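Local structure of DNA replication protein DnaC (Aquifex aeolicus, 3ECC) at residues 42-47 / 174-179; 66-71 / 101-106; 2-7 / 51-56. The protein is a bacterial helicase loader acting in the initiation of DNA replication, and binds adenine nucleotide together with magnesium, probably as an ATP-dependent switch of the AAA+ kind. One frame throughout, in Å; residues are numbered along the deposited sequence.

Interaction 1 (42-47 / 174-179); sequences TFVGSP and NELLVI. With BEF (beryllium trifluoride ion), chain D.
Thr42 is gripped by Asn174 through its side chain and by the backbone of strand 174-178. Asn174 ND2 donates to Thr42 OG1 (3.0 Å), the hydroxyl oxygen lying in the plane of the amide, and the same ND2 also reaches Thr136 O. The hydroxyl meets it because OG1 stands anti to the carbonyl carbon (chi1 -54°), which sends Thr42 CG2 the other way, to 4.0 Å from Leu176 CD1. Val44 shares that face of the sheet and brings CG2 to 3.5 Å from the same Leu176 CD1. On the other face Ile179 CD1 approaches Phe43 CD1 obliquely at 3.8 Å. Parallel ladder bonds run beneath: Thr42 N to Glu175 O (3.0 Å), Leu177 N to Thr42 O (2.9 Å), a weak one from Val44 N to Leu177 O, and Ile179 N to Val44 O (3.0 Å). A valine in place of Thr42 would probably leave Asn174 ND2 without its acceptor on this strand, and the amide freer to turn. Backbone bonds thus set the register, one buried polar pair locks the start of the edge strand, and apolar side chains pack on both faces just before the phosphate-binding loop.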
loop_
_atom_site.group_PDB
_atom_site.type_symbol
_atom_site.label_atom_id
_atom_site.label_comp_id
_atom_site.label_asym_id
_atom_site.label_seq_id
_atom_site.Cartn_x
_atom_site.Cartn_y
_atom_site.Cartn_z
ATOM N N THR A 42 -1.893 5.474 -2.578
ATOM C CA THR A 42 -2.365 5.239 -1.230
ATOM C C THR A 42 -3.889 5.195 -1.210
ATOM O O THR A 42 -4.557 6.163 -1.567
ATOM C CB THR A 42 -1.860 6.324 -0.272
ATOM O OG1 THR A 42 -0.431 6.423 -0.374
ATOM C CG2 THR A 42 -2.247 5.996 1.167
ATOM N N PHE A 43 -4.430 4.056 -0.795
ATOM C CA PHE A 43 -5.873 3.853 -0.748
ATOM C C PHE A 43 -6.367 3.963 0.685
ATOM O O PHE A 43 -5.949 3.203 1.559
ATOM C CB PHE A 43 -6.239 2.473 -1.294
ATOM C CG PHE A 43 -5.857 2.262 -2.725
ATOM C CD1 PHE A 43 -6.713 2.645 -3.746
ATOM C CD2 PHE A 43 -4.651 1.664 -3.050
ATOM C CE1 PHE A 43 -6.374 2.440 -5.064
ATOM C CE2 PHE A 43 -4.298 1.451 -4.373
ATOM C CZ PHE A 43 -5.160 1.836 -5.382
ATOM N N VAL A 44 -7.260 4.916 0.917
ATOM C CA VAL A 44 -7.805 5.158 2.238
ATOM C C VAL A 44 -9.306 4.913 2.200
ATOM O O VAL A 44 -9.930 5.049 1.154
ATOM C CB VAL A 44 -7.519 6.608 2.688
ATOM C CG1 VAL A 44 -7.742 6.761 4.181
ATOM C CG2 VAL A 44 -6.091 6.989 2.348
ATOM N N GLY A 45 -9.882 4.536 3.338
ATOM C CA GLY A 45 -11.325 4.347 3.429
ATOM C C GLY A 45 -11.763 3.299 4.437
ATOM O O GLY A 45 -10.943 2.600 5.031
ATOM N N SER A 46 -13.072 3.190 4.614
ATOM C CA SER A 46 -13.678 2.190 5.487
ATOM C C SER A 46 -13.569 0.765 4.917
ATOM O O SER A 46 -13.248 0.592 3.739
ATOM C CB SER A 46 -15.144 2.541 5.723
ATOM O OG SER A 46 -15.246 3.583 6.667
ATOM N N PRO A 47 -13.818 -0.258 5.769
ATOM C CA PRO A 47 -13.868 -1.683 5.400
ATOM C C PRO A 47 -14.863 -1.999 4.274
ATOM O O PRO A 47 -15.882 -1.317 4.144
ATOM C CB PRO A 47 -14.332 -2.361 6.698
ATOM C CG PRO A 47 -13.856 -1.459 7.788
ATOM C CD PRO A 47 -13.898 -0.059 7.231
ATOM N N ASN A 174 3.479 9.075 -2.740
ATOM C CA ASN A 174 2.231 8.511 -3.235
ATOM C C ASN A 174 1.152 9.541 -3.533
ATOM O O ASN A 174 1.145 10.633 -2.970
ATOM C CB ASN A 174 1.705 7.445 -2.266
ATOM C CG ASN A 174 2.476 6.153 -2.362
ATOM O OD1 ASN A 174 3.503 6.078 -3.033
ATOM N ND2 ASN A 174 1.981 5.120 -1.695
ATOM N N GLU A 175 0.246 9.186 -4.438
ATOM C CA GLU A 175 -0.964 9.962 -4.637
ATOM C C GLU A 175 -2.095 9.373 -3.796
ATOM O O GLU A 175 -2.275 8.157 -3.752
ATOM C CB GLU A 175 -1.348 9.978 -6.113
ATOM C CG GLU A 175 -1.905 11.314 -6.575
ATOM C CD GLU A 175 -2.866 11.169 -7.735
ATOM O OE1 GLU A 175 -2.465 10.573 -8.765
ATOM O OE2 GLU A 175 -4.019 11.643 -7.615
ATOM N N LEU A 176 -2.851 10.236 -3.125
ATOM C CA LEU A 176 -3.914 9.779 -2.237
ATOM C C LEU A 176 -5.228 9.576 -2.988
ATOM O O LEU A 176 -5.680 10.458 -3.715
ATOM C CB LEU A 176 -4.112 10.758 -1.076
ATOM C CG LEU A 176 -4.927 10.256 0.125
ATOM C CD1 LEU A 176 -4.026 9.537 1.140
ATOM C CD2 LEU A 176 -5.691 11.405 0.789
ATOM N N LEU A 177 -5.840 8.414 -2.794
ATOM C CA LEU A 177 -7.140 8.124 -3.388
ATOM C C LEU A 177 -8.140 7.663 -2.334
ATOM O O LEU A 177 -8.103 6.523 -1.881
ATOM C CB LEU A 177 -7.012 7.070 -4.496
ATOM C CG LEU A 177 -6.345 7.493 -5.816
ATOM C CD1 LEU A 177 -5.956 6.269 -6.632
ATOM C CD2 LEU A 177 -7.235 8.423 -6.641
ATOM N N VAL A 178 -9.037 8.553 -1.938
ATOM C CA VAL A 178 -10.049 8.175 -0.975
ATOM C C VAL A 178 -11.180 7.414 -1.637
ATOM O O VAL A 178 -11.662 7.794 -2.704
ATOM C CB VAL A 178 -10.606 9.373 -0.234
ATOM C CG1 VAL A 178 -11.579 8.910 0.826
ATOM C CG2 VAL A 178 -9.474 10.140 0.397
ATOM N N ILE A 179 -11.593 6.326 -0.997
ATOM C CA ILE A 179 -12.655 5.478 -1.514
ATOM C C ILE A 179 -13.792 5.413 -0.511
ATOM O O ILE A 179 -13.590 5.059 0.652
ATOM C CB ILE A 179 -12.130 4.074 -1.814
ATOM C CG1 ILE A 179 -10.981 4.164 -2.810
ATOM C CG2 ILE A 179 -13.235 3.188 -2.347
ATOM C CD1 ILE A 179 -10.414 2.847 -3.148
HETATM BE BE BEF D . -10.066 -3.615 4.749
HETATM F F1 BEF D . -10.427 -1.896 4.621
HETATM F F2 BEF D . -8.639 -4.288 3.944
HETATM F F3 BEF D . -11.373 -4.674 5.277
HETATM O O HOH W 1 -14.321 5.267 2.950
#

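Interaction 2 (66-71 / 101-106); sequences KGIRGY and SPVLVL
Two torsions set Ser101 against Tyr71: the serine OG stands anti to its own N (chi1 -171°), while the tyrosine CG turns anti to the carbonyl carbon (chi1 -64°). The hydroxyl thereby comes to the rim of the phenol ring, in its plane, with Ser101 OG 3.2 Å from Tyr71 CD2. Ser101 OG also donates to Val103 O (3.0 Å), arriving above the carbonyl plane, whereas Tyr71 N reaches Val103 O from the opposite face at 3.1 Å. Two donors therefore grip Val103 O and hold the chain after Ser101 and Pro102 against the incoming strand. Gly70 passes beside the same carbonyl oxygen. Farther back, Ile68 and Pro102 run alongside each other, oppositely directed, with Ile68 CG2 lying 3.6 Å from Pro102 CB; Pro102 CG also rests near Arg69 O (3.4 Å). Ahead, Val105 N donates to Tyr71 O (3.0 Å), and the Val105 side chain packs on Ala55 and Leu59 of helix 51-65. Tyr71 and Leu104 form a parallel bridge. This pairing of strand 71-74, outermost in the sheet, with strand 104-107 belongs to the five-stranded parallel core of AAA+ P-loop ATPases, in which the inner strand carries Asp107, a magnesium-binding residue of this protein.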
loop_
_atom_site.group_PDB
_atom_site.type_symbol
_atom_site.label_atom_id
_atom_site.label_comp_id
_atom_site.label_asym_id
_atom_site.label_seq_id
_atom_site.Cartn_x
_atom_site.Cartn_y
_atom_site.Cartn_z
ATOM N N LYS A 66 3.619 -3.982 -18.101
ATOM C CA LYS A 66 5.031 -3.619 -18.015
ATOM C C LYS A 66 5.918 -4.837 -17.760
ATOM O O LYS A 66 7.124 -4.787 -17.985
ATOM C CB LYS A 66 5.265 -2.545 -16.934
ATOM C CG LYS A 66 5.427 -1.112 -17.460
ATOM C CD LYS A 66 4.123 -0.533 -18.007
ATOM C CE LYS A 66 4.344 0.851 -18.627
ATOM N NZ LYS A 66 3.276 1.203 -19.615
ATOM N N GLY A 67 5.319 -5.926 -17.284
ATOM C CA GLY A 67 6.070 -7.152 -16.993
ATOM C C GLY A 67 6.950 -7.053 -15.760
ATOM O O GLY A 67 7.849 -7.869 -15.561
ATOM N N ILE A 68 6.693 -6.040 -14.936
ATOM C CA ILE A 68 7.434 -5.841 -13.692
ATOM C C ILE A 68 6.752 -6.608 -12.558
ATOM O O ILE A 68 5.607 -6.323 -12.204
ATOM C CB ILE A 68 7.556 -4.336 -13.348
ATOM C CG1 ILE A 68 8.523 -3.653 -14.318
ATOM C CG2 ILE A 68 8.017 -4.140 -11.907
ATOM C CD1 ILE A 68 8.190 -2.200 -14.597
ATOM N N ARG A 69 7.456 -7.608 -12.029
ATOM C CA ARG A 69 6.944 -8.460 -10.957
ATOM C C ARG A 69 7.147 -7.814 -9.587
ATOM O O ARG A 69 8.283 -7.542 -9.184
ATOM C CB ARG A 69 7.646 -9.822 -10.979
ATOM C CG ARG A 69 7.057 -10.814 -11.955
ATOM C CD ARG A 69 7.666 -12.196 -11.758
ATOM N NE ARG A 69 6.750 -13.263 -12.167
ATOM C CZ ARG A 69 6.689 -14.461 -11.584
ATOM N NH1 ARG A 69 7.480 -14.746 -10.557
ATOM N NH2 ARG A 69 5.823 -15.369 -12.018
ATOM N N GLY A 70 6.045 -7.574 -8.877
ATOM C CA GLY A 70 6.103 -7.039 -7.519
ATOM C C GLY A 70 5.620 -8.042 -6.485
ATOM O O GLY A 70 5.506 -9.239 -6.776
ATOM N N TYR A 71 5.316 -7.558 -5.281
ATOM C CA TYR A 71 4.868 -8.430 -4.190
ATOM C C TYR A 71 3.684 -7.824 -3.436
ATOM O O TYR A 71 3.596 -6.605 -3.286
ATOM C CB TYR A 71 6.020 -8.710 -3.214
ATOM C CG TYR A 71 7.192 -9.481 -3.798
ATOM C CD1 TYR A 71 7.293 -10.862 -3.645
ATOM C CD2 TYR A 71 8.211 -8.822 -4.483
ATOM C CE1 TYR A 71 8.369 -11.566 -4.170
ATOM C CE2 TYR A 71 9.288 -9.516 -5.014
ATOM C CZ TYR A 71 9.363 -10.885 -4.854
ATOM O OH TYR A 71 10.434 -11.567 -5.383
ATOM N N SER A 101 12.440 -4.278 -3.866
ATOM C CA SER A 101 11.387 -4.635 -4.804
ATOM C C SER A 101 10.896 -3.432 -5.609
ATOM O O SER A 101 10.685 -2.350 -5.062
ATOM C CB SER A 101 10.213 -5.273 -4.069
ATOM O OG SER A 101 9.277 -5.797 -4.993
ATOM N N PRO A 102 10.688 -3.635 -6.921
ATOM C CA PRO A 102 10.210 -2.585 -7.825
ATOM C C PRO A 102 8.797 -2.111 -7.492
ATOM O O PRO A 102 8.489 -0.931 -7.659
ATOM C CB PRO A 102 10.238 -3.266 -9.201
ATOM C CG PRO A 102 10.231 -4.732 -8.910
ATOM C CD PRO A 102 11.010 -4.878 -7.646
ATOM N N VAL A 103 7.944 -3.029 -7.044
ATOM C CA VAL A 103 6.596 -2.680 -6.598
ATOM C C VAL A 103 6.280 -3.451 -5.327
ATOM O O VAL A 103 6.461 -4.663 -5.273
ATOM C CB VAL A 103 5.525 -3.023 -7.661
ATOM C CG1 VAL A 103 4.131 -2.776 -7.113
ATOM C CG2 VAL A 103 5.731 -2.209 -8.914
ATOM N N LEU A 104 5.825 -2.743 -4.300
ATOM C CA LEU A 104 5.462 -3.379 -3.047
ATOM C C LEU A 104 4.100 -2.894 -2.576
ATOM O O LEU A 104 3.810 -1.696 -2.602
ATOM C CB LEU A 104 6.524 -3.119 -1.970
ATOM C CG LEU A 104 6.366 -3.837 -0.617
ATOM C CD1 LEU A 104 6.682 -5.330 -0.719
ATOM C CD2 LEU A 104 7.242 -3.183 0.436
ATOM N N VAL A 105 3.261 -3.841 -2.164
ATOM C CA VAL A 105 1.979 -3.520 -1.574
ATOM C C VAL A 105 2.049 -3.776 -0.081
ATOM O O VAL A 105 2.293 -4.905 0.351
ATOM C CB VAL A 105 0.836 -4.370 -2.176
ATOM C CG1 VAL A 105 -0.524 -3.824 -1.737
ATOM C CG2 VAL A 105 0.937 -4.414 -3.687
ATOM N N LEU A 106 1.861 -2.721 0.704
ATOM C CA LEU A 106 1.653 -2.860 2.140
ATOM C C LEU A 106 0.164 -2.727 2.448
ATOM O O LEU A 106 -0.378 -1.619 2.461
ATOM C CB LEU A 106 2.453 -1.807 2.916
ATOM C CG LEU A 106 3.975 -1.775 2.760
ATOM C CD1 LEU A 106 4.566 -0.684 3.623
ATOM C CD2 LEU A 106 4.594 -3.117 3.101
#

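Interaction 3 (2-7 / 51-56); sequences KRYWNA and KTHLAV. With MG (magnesium ion), chain C; ADP (adenosine-5'-diphosphate), chain B; BEF (beryllium trifluoride ion), chain D.
The His53 ring has Ala7 CB over one face, a CH-pi contact 3.9 Å from the ring centroid, and ADP C4, off-centre, over the other; Asn6 ND2 stands at its edge. His53 CG is anti to the backbone N (chi1 -171°), which carries His53 ND1 to 2.8 Å from ADP O2', a hydrogen bond that either atom could donate. The Tyr4 ring carries Arg3 CG over one face and presents its hydroxyl edge to the nucleotide, Tyr4 OH donating to ADP O2A at 2.7 Å. The Thr52 side chain lies roughly perpendicular to that of Tyr4, Thr52 CG2 coming obliquely to 3.5 Å from Tyr4 CZ. Its other branch, Thr52 OG1, binds the magnesium ion at 1.8 Å and also pairs with Asp107. Lys51 NZ and N both grip ADP O2B, while the amides of Thr52 and His53 reach ADP O1B and ADP O1A, so the helix N terminus and the lysine are likely to offset the phosphate charge, as in Walker A loops. The N-terminal turn thus lies against His53 and Val56 while Tyr4 reaches the alpha-phosphate. Thr52 and Val56 lean on Phe72 of strand 71-74, Lys51 and Ala55 on Thr139 of strand 136-141, and Leu54 on Phe43 of strand 40-45.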
loop_
_atom_site.group_PDB
_atom_site.type_symbol
_atom_site.label_atom_id
_atom_site.label_comp_id
_atom_site.label_asym_id
_atom_site.label_seq_id
_atom_site.Cartn_x
_atom_site.Cartn_y
_atom_site.Cartn_z
ATOM N N LYS A 2 -4.938 -15.208 -2.647
ATOM C CA LYS A 2 -5.896 -15.526 -3.708
ATOM C C LYS A 2 -7.343 -15.729 -3.289
ATOM O O LYS A 2 -8.045 -16.583 -3.824
ATOM C CB LYS A 2 -5.407 -16.677 -4.588
ATOM C CG LYS A 2 -4.316 -16.271 -5.598
ATOM C CD LYS A 2 -4.639 -16.728 -7.017
ATOM C CE LYS A 2 -4.905 -18.232 -7.110
ATOM N NZ LYS A 2 -5.208 -18.633 -8.515
ATOM N N ARG A 3 -7.795 -14.902 -2.358
ATOM C CA ARG A 3 -9.196 -14.554 -2.293
ATOM C C ARG A 3 -9.484 -13.541 -3.412
ATOM O O ARG A 3 -10.615 -13.426 -3.892
ATOM C CB ARG A 3 -9.540 -13.965 -0.926
ATOM C CG ARG A 3 -10.462 -12.771 -0.985
ATOM C CD ARG A 3 -11.053 -12.455 0.370
ATOM N NE ARG A 3 -12.410 -12.969 0.509
ATOM C CZ ARG A 3 -12.717 -14.108 1.114
ATOM N NH1 ARG A 3 -11.760 -14.848 1.646
ATOM N NH2 ARG A 3 -13.980 -14.505 1.194
ATOM N N TYR A 4 -8.442 -12.832 -3.838
ATOM C CA TYR A 4 -8.556 -11.872 -4.930
ATOM C C TYR A 4 -7.978 -12.426 -6.239
ATOM O O TYR A 4 -7.408 -11.677 -7.039
ATOM C CB TYR A 4 -7.859 -10.555 -4.566
ATOM C CG TYR A 4 -8.257 -9.970 -3.221
ATOM C CD1 TYR A 4 -9.319 -9.072 -3.113
ATOM C CD2 TYR A 4 -7.564 -10.307 -2.059
ATOM C CE1 TYR A 4 -9.682 -8.531 -1.882
ATOM C CE2 TYR A 4 -7.929 -9.778 -0.822
ATOM C CZ TYR A 4 -8.981 -8.883 -0.746
ATOM O OH TYR A 4 -9.347 -8.346 0.467
ATOM N N TRP A 5 -8.122 -13.736 -6.451
ATOM C CA TRP A 5 -7.654 -14.381 -7.688
ATOM C C TRP A 5 -8.240 -13.668 -8.901
ATOM O O TRP A 5 -7.653 -13.669 -9.991
ATOM C CB TRP A 5 -8.059 -15.862 -7.714
ATOM C CG TRP A 5 -9.546 -16.081 -7.799
ATOM C CD1 TRP A 5 -10.420 -16.184 -6.754
ATOM C CD2 TRP A 5 -10.329 -16.204 -8.991
ATOM N NE1 TRP A 5 -11.698 -16.366 -7.222
ATOM C CE2 TRP A 5 -11.671 -16.383 -8.592
ATOM C CE3 TRP A 5 -10.030 -16.175 -10.359
ATOM C CZ2 TRP A 5 -12.708 -16.532 -9.510
ATOM C CZ3 TRP A 5 -11.063 -16.331 -11.269
ATOM C CH2 TRP A 5 -12.384 -16.500 -10.840
ATOM N N ASN A 6 -9.408 -13.064 -8.686
ATOM C CA ASN A 6 -10.216 -12.469 -9.739
ATOM C C ASN A 6 -10.130 -10.949 -9.748
ATOM O O ASN A 6 -10.856 -10.285 -10.488
ATOM C CB ASN A 6 -11.674 -12.861 -9.535
ATOM C CG ASN A 6 -12.295 -12.175 -8.316
ATOM O OD1 ASN A 6 -11.913 -12.444 -7.167
ATOM N ND2 ASN A 6 -13.234 -11.262 -8.567
ATOM N N ALA A 7 -9.265 -10.393 -8.909
ATOM C CA ALA A 7 -9.131 -8.942 -8.818
ATOM C C ALA A 7 -8.353 -8.372 -9.997
ATOM O O ALA A 7 -7.129 -8.235 -9.946
ATOM C CB ALA A 7 -8.491 -8.538 -7.503
ATOM N N LYS A 51 -10.476 -1.501 -1.232
ATOM C CA LYS A 51 -9.100 -0.989 -1.276
ATOM C C LYS A 51 -8.091 -2.068 -1.680
ATOM O O LYS A 51 -7.318 -1.884 -2.627
ATOM C CB LYS A 51 -8.705 -0.353 0.062
ATOM C CG LYS A 51 -9.575 0.822 0.469
ATOM C CD LYS A 51 -9.100 1.472 1.761
ATOM C CE LYS A 51 -9.177 0.516 2.942
ATOM N NZ LYS A 51 -10.582 0.164 3.310
ATOM N N THR A 52 -8.107 -3.191 -0.964
ATOM C CA THR A 52 -7.215 -4.306 -1.268
ATOM C C THR A 52 -7.471 -4.822 -2.682
ATOM O O THR A 52 -6.544 -5.220 -3.387
ATOM C CB THR A 52 -7.397 -5.450 -0.270
ATOM O OG1 THR A 52 -7.299 -4.934 1.068
ATOM C CG2 THR A 52 -6.342 -6.535 -0.482
ATOM N N HIS A 53 -8.736 -4.793 -3.093
ATOM C CA HIS A 53 -9.111 -5.221 -4.436
ATOM C C HIS A 53 -8.328 -4.434 -5.489
ATOM O O HIS A 53 -7.712 -5.016 -6.389
ATOM C CB HIS A 53 -10.623 -5.052 -4.660
ATOM C CG HIS A 53 -11.113 -5.673 -5.928
ATOM N ND1 HIS A 53 -11.748 -6.894 -5.959
ATOM C CD2 HIS A 53 -11.035 -5.256 -7.215
ATOM C CE1 HIS A 53 -12.060 -7.194 -7.209
ATOM N NE2 HIS A 53 -11.634 -6.218 -7.990
ATOM N N LEU A 54 -8.348 -3.110 -5.364
ATOM C CA LEU A 54 -7.704 -2.233 -6.339
ATOM C C LEU A 54 -6.187 -2.281 -6.258
ATOM O O LEU A 54 -5.511 -2.110 -7.269
ATOM C CB LEU A 54 -8.194 -0.792 -6.186
ATOM C CG LEU A 54 -9.598 -0.569 -6.735
ATOM C CD1 LEU A 54 -10.119 0.799 -6.365
ATOM C CD2 LEU A 54 -9.592 -0.770 -8.244
ATOM N N ALA A 55 -5.664 -2.519 -5.055
ATOM C CA ALA A 55 -4.227 -2.706 -4.839
ATOM C C ALA A 55 -3.690 -3.963 -5.531
ATOM O O ALA A 55 -2.588 -3.952 -6.071
ATOM C CB ALA A 55 -3.924 -2.758 -3.353
ATOM N N VAL A 56 -4.464 -5.047 -5.497
ATOM C CA VAL A 56 -4.054 -6.289 -6.149
ATOM C C VAL A 56 -4.215 -6.147 -7.663
ATOM O O VAL A 56 -3.359 -6.598 -8.441
ATOM C CB VAL A 56 -4.844 -7.507 -5.624
ATOM C CG1 VAL A 56 -4.447 -8.768 -6.381
ATOM C CG2 VAL A 56 -4.597 -7.698 -4.136
HETATM MG MG MG C . -8.250 -4.387 2.529
HETATM P PB ADP B . -11.053 -3.324 1.669
HETATM O O1B ADP B . -9.690 -3.838 1.243
HETATM O O2B ADP B . -11.212 -1.831 1.556
HETATM O O3B ADP B . -11.537 -3.890 2.975
HETATM P PA ADP B . -11.783 -5.350 -0.144
HETATM O O1A ADP B . -10.856 -5.113 -1.311
HETATM O O2A ADP B . -11.208 -6.434 0.752
HETATM O O3A ADP B . -12.069 -3.946 0.609
HETATM O "O5'" ADP B . -13.263 -5.732 -0.650
HETATM C "C5'" ADP B . -14.068 -6.725 -0.023
HETATM C "C4'" ADP B . -14.585 -7.700 -1.073
HETATM O "O4'" ADP B . -15.410 -6.996 -2.001
HETATM C "C3'" ADP B . -13.449 -8.304 -1.872
HETATM O "O3'" ADP B . -13.659 -9.705 -1.950
HETATM C "C2'" ADP B . -13.520 -7.646 -3.241
HETATM O "O2'" ADP B . -13.248 -8.578 -4.270
HETATM C "C1'" ADP B . -14.949 -7.175 -3.344
HETATM N N9 ADP B . -15.105 -5.907 -4.109
HETATM C C8 ADP B . -14.935 -4.651 -3.645
HETATM N N7 ADP B . -15.193 -3.731 -4.614
HETATM C C5 ADP B . -15.554 -4.397 -5.718
HETATM C C6 ADP B . -15.960 -4.050 -7.107
HETATM N N6 ADP B . -16.056 -2.768 -7.531
HETATM N N1 ADP B . -16.251 -5.055 -7.944
HETATM C C2 ADP B . -16.186 -6.346 -7.560
HETATM N N3 ADP B . -15.826 -6.732 -6.321
HETATM C C4 ADP B . -15.505 -5.828 -5.381
HETATM BE BE BEF D . -10.066 -3.615 4.749
HETATM F F1 BEF D . -10.427 -1.896 4.621
HETATM F F2 BEF D . -8.639 -4.288 3.944
HETATM F F3 BEF D . -11.373 -4.674 5.277
#

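From the N terminus, residues 2-7 open interaction 3, which closes on 51-56 at the start of helix 51-65. Before that closure, 42-47 has already opened interaction 1, so the two cross; strand 40-45 runs straight into the helix through the phosphate loop, and Lys51 NZ turns back to Gly45 O. Interaction 2 joins 66-71 to 101-106 next, nested wholly inside the long loop that interaction 1 closes at 174-179. Interactions 1 and 2 sit toward opposite edges of one sheet, their centres about 19 Å apart. Helix 51-65 packs against the sheet, meeting interaction 2 through Ala55 and Val105, while interaction 3 fastens the N-terminal segment over its nucleotide-binding end.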